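Local coordinates for putative OMPA family lipoprotein (Burkholderia pseudomallei, PDB 4B5C) that probably acts in the Tol-Pal system, helping outer membrane invagination during cell division and maintaining outer membrane integrity, at residues L67-T72 and D133-Q138. Numbering follows the deposited sequence.
Sequences LIQGNT and DLVYQQ
Two glutamine amides lie flat against aliphatic groups across this strand pair. Over one face of the Q69 amide sits CG2 of V135, 3.6 Å from Q69 CD; the Q69 side chain also touches V109 and L111 of the next strand. The Q137 amide is covered on one face by L67, whose CG lies 3.5 Å from Q137 NE2, while V135 O is tilted 20° out of the amide plane. A bend at chi2 (-56°) folds Q137 back, allowing NE2 to donate to V135 O at 2.7 Å from above the carbonyl plane, by a bent bond. That oxygen also accepts from L67 N at 2.8 Å, from the opposite face. Further along, D133 and N71 cross at about a right angle, without a hydrogen bond; OD1 of D133 is held by R131 and S33. V135 N donates to L67 O, and Q69 and D133 exchange two backbone hydrogen bonds, completing the antiparallel ladder. On the reverse face, I68 and L134 form a non-hydrogen-bonded pair, packing on helices 78-98 and 48-60 respectively. Strands 66-71 and 131-136 are the central two of a mixed sheet, order 1-4-2-3, with helices on one face, the hallmark of the OmpA-like C-terminal domain.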
ATOM      1  N   LEU A  67       3.660  -2.712  -7.762  1.00 29.80           N
ATOM      2  CA  LEU A  67       3.035  -1.397  -7.751  1.00 28.54           C
ATOM      3  C   LEU A  67       2.443  -1.148  -6.370  1.00 27.91           C
ATOM      4  O   LEU A  67       1.691  -1.968  -5.847  1.00 32.47           O
ATOM      5  CB  LEU A  67       1.940  -1.284  -8.815  1.00 31.22           C
ATOM      6  CG  LEU A  67       2.366  -1.180 -10.280  1.00 39.40           C
ATOM      7  CD1 LEU A  67       1.149  -0.951 -11.166  1.00 40.24           C
ATOM      8  CD2 LEU A  67       3.380  -0.066 -10.473  1.00 35.82           C
ATOM      9  N   ILE A  68       2.805  -0.024  -5.768  1.00 28.07           N
ATOM     10  CA  ILE A  68       2.219   0.360  -4.497  1.00 25.99           C
ATOM     11  C   ILE A  68       1.071   1.314  -4.785  1.00 30.56           C
ATOM     12  O   ILE A  68       1.287   2.495  -5.062  1.00 30.62           O
ATOM     13  CB  ILE A  68       3.250   1.023  -3.566  1.00 24.19           C
ATOM     14  CG1 ILE A  68       4.492   0.135  -3.438  1.00 21.38           C
ATOM     15  CG2 ILE A  68       2.637   1.298  -2.199  1.00 20.54           C
ATOM     16  CD1 ILE A  68       5.586   0.725  -2.566  1.00 24.93           C
ATOM     17  N   GLN A  69      -0.147   0.789  -4.735  1.00 28.97           N
ATOM     18  CA  GLN A  69      -1.329   1.551  -5.118  1.00 28.14           C
ATOM     19  C   GLN A  69      -2.022   2.179  -3.917  1.00 25.15           C
ATOM     20  O   GLN A  69      -2.552   1.476  -3.053  1.00 24.47           O
ATOM     21  CB  GLN A  69      -2.303   0.656  -5.886  1.00 26.15           C
ATOM     22  CG  GLN A  69      -1.664  -0.043  -7.077  1.00 26.36           C
ATOM     23  CD  GLN A  69      -2.614  -0.994  -7.773  1.00 40.02           C
ATOM     24  OE1 GLN A  69      -3.771  -1.142  -7.375  1.00 34.55           O
ATOM     25  NE2 GLN A  69      -2.128  -1.649  -8.821  1.00 46.49           N
ATOM     26  N   GLY A  70      -2.015   3.508  -3.875  1.00 21.86           N
ATOM     27  CA  GLY A  70      -2.653   4.244  -2.800  1.00 22.11           C
ATOM     28  C   GLY A  70      -4.116   4.528  -3.084  1.00 22.61           C
ATOM     29  O   GLY A  70      -4.488   4.867  -4.208  1.00 21.89           O
ATOM     30  N   ASN A  71      -4.950   4.386  -2.060  1.00 24.93           N
ATOM     31  CA  ASN A  71      -6.379   4.639  -2.202  1.00 21.86           C
ATOM     32  C   ASN A  71      -6.903   5.526  -1.079  1.00 24.14           C
ATOM     33  O   ASN A  71      -6.248   5.676  -0.049  1.00 23.05           O
ATOM     34  CB  ASN A  71      -7.156   3.320  -2.234  1.00 24.36           C
ATOM     35  CG  ASN A  71      -6.726   2.419  -3.374  1.00 22.14           C
ATOM     36  OD1 ASN A  71      -7.343   2.411  -4.438  1.00 21.69           O
ATOM     37  ND2 ASN A  71      -5.657   1.658  -3.159  1.00 26.65           N
ATOM     38  N   THR A  72      -8.084   6.107  -1.280  1.00 25.75           N
ATOM     39  CA  THR A  72      -8.695   6.974  -0.276  1.00 28.11           C
ATOM     40  C   THR A  72     -10.205   6.747  -0.203  1.00 26.56           C
ATOM     41  O   THR A  72     -10.782   6.095  -1.077  1.00 19.37           O
ATOM     42  CB  THR A  72      -8.439   8.457  -0.586  1.00 24.16           C
ATOM     43  OG1 THR A  72      -9.250   8.865  -1.695  1.00 21.80           O
ATOM     44  CG2 THR A  72      -6.973   8.693  -0.925  1.00 28.08           C
ATOM     45  N   ASP A 133      -1.956  -0.727  -1.438  1.00 19.92           N
ATOM     46  CA  ASP A 133      -1.781  -2.141  -1.761  1.00 22.74           C
ATOM     47  C   ASP A 133      -0.417  -2.453  -2.367  1.00 33.14           C
ATOM     48  O   ASP A 133       0.051  -1.747  -3.258  1.00 31.08           O
ATOM     49  CB  ASP A 133      -2.878  -2.618  -2.719  1.00 23.04           C
ATOM     50  CG  ASP A 133      -4.271  -2.502  -2.125  1.00 26.82           C
ATOM     51  OD1 ASP A 133      -4.435  -2.767  -0.912  1.00 23.01           O
ATOM     52  OD2 ASP A 133      -5.204  -2.142  -2.876  1.00 27.18           O
ATOM     53  N   LEU A 134       0.210  -3.520  -1.878  1.00 25.76           N
ATOM     54  CA  LEU A 134       1.406  -4.068  -2.510  1.00 34.32           C
ATOM     55  C   LEU A 134       0.989  -5.053  -3.594  1.00 27.41           C
ATOM     56  O   LEU A 134       0.663  -6.203  -3.308  1.00 34.08           O
ATOM     57  CB  LEU A 134       2.303  -4.764  -1.484  1.00 25.33           C
ATOM     58  CG  LEU A 134       3.164  -3.861  -0.595  1.00 34.91           C
ATOM     59  CD1 LEU A 134       2.301  -2.882   0.188  1.00 37.95           C
ATOM     60  CD2 LEU A 134       4.029  -4.690   0.344  1.00 39.34           C
ATOM     61  N   VAL A 135       0.994  -4.592  -4.840  1.00 29.03           N
ATOM     62  CA  VAL A 135       0.546  -5.411  -5.958  1.00 25.93           C
ATOM     63  C   VAL A 135       1.719  -5.937  -6.779  1.00 31.02           C
ATOM     64  O   VAL A 135       2.326  -5.198  -7.554  1.00 35.16           O
ATOM     65  CB  VAL A 135      -0.394  -4.622  -6.882  1.00 28.93           C
ATOM     66  CG1 VAL A 135      -0.910  -5.514  -7.996  1.00 29.58           C
ATOM     67  CG2 VAL A 135      -1.549  -4.032  -6.084  1.00 35.12           C
ATOM     68  N   TYR A 136       2.026  -7.219  -6.609  1.00 33.16           N
ATOM     69  CA  TYR A 136       3.141  -7.844  -7.315  1.00 36.14           C
ATOM     70  C   TYR A 136       2.857  -8.038  -8.802  1.00 37.42           C
ATOM     71  O   TYR A 136       1.794  -8.525  -9.184  1.00 43.28           O
ATOM     72  CB  TYR A 136       3.514  -9.174  -6.661  1.00 29.07           C
ATOM     73  CG  TYR A 136       4.264  -9.009  -5.360  1.00 35.01           C
ATOM     74  CD1 TYR A 136       3.587  -8.841  -4.157  1.00 32.72           C
ATOM     75  CD2 TYR A 136       5.652  -9.009  -5.336  1.00 31.30           C
ATOM     76  CE1 TYR A 136       4.277  -8.684  -2.968  1.00 32.66           C
ATOM     77  CE2 TYR A 136       6.347  -8.853  -4.155  1.00 27.81           C
ATOM     78  CZ  TYR A 136       5.657  -8.691  -2.974  1.00 25.59           C
ATOM     79  OH  TYR A 136       6.357  -8.537  -1.800  1.00 23.60           O
ATOM     80  N   GLN A 137       3.818  -7.651  -9.633  1.00 39.21           N
ATOM     81  CA  GLN A 137       3.666  -7.741 -11.080  1.00 49.59           C
ATOM     82  C   GLN A 137       4.177  -9.074 -11.610  1.00 51.57           C
ATOM     83  O   GLN A 137       5.047  -9.705 -11.009  1.00 42.66           O
ATOM     84  CB  GLN A 137       4.400  -6.589 -11.768  1.00 50.81           C
ATOM     85  CG  GLN A 137       4.025  -5.214 -11.243  1.00 45.43           C
ATOM     86  CD  GLN A 137       2.536  -4.941 -11.332  1.00 43.02           C
ATOM     87  OE1 GLN A 137       1.940  -5.020 -12.406  1.00 49.54           O
ATOM     88  NE2 GLN A 137       1.926  -4.622 -10.196  1.00 44.16           N
ATOM     89  N   GLN A 138       3.635  -9.488 -12.749  1.00 58.73           N
ATOM     90  CA  GLN A 138       3.964 -10.778 -13.338  1.00 71.67           C
ATOM     91  C   GLN A 138       5.404 -10.831 -13.840  1.00 72.60           C
ATOM     92  O   GLN A 138       6.096 -11.834 -13.656  1.00 72.59           O
ATOM     93  CB  GLN A 138       2.995 -11.098 -14.474  1.00 62.87           C
ATOM     94  CG  GLN A 138       3.130 -12.503 -15.023  1.00 79.73           C
ATOM     95  CD  GLN A 138       1.838 -13.005 -15.632  1.00 86.25           C
ATOM     96  OE1 GLN A 138       0.746 -12.631 -15.198  1.00 71.23           O
ATOM     97  NE2 GLN A 138       1.952 -13.854 -16.648  1.00 65.95           N
TER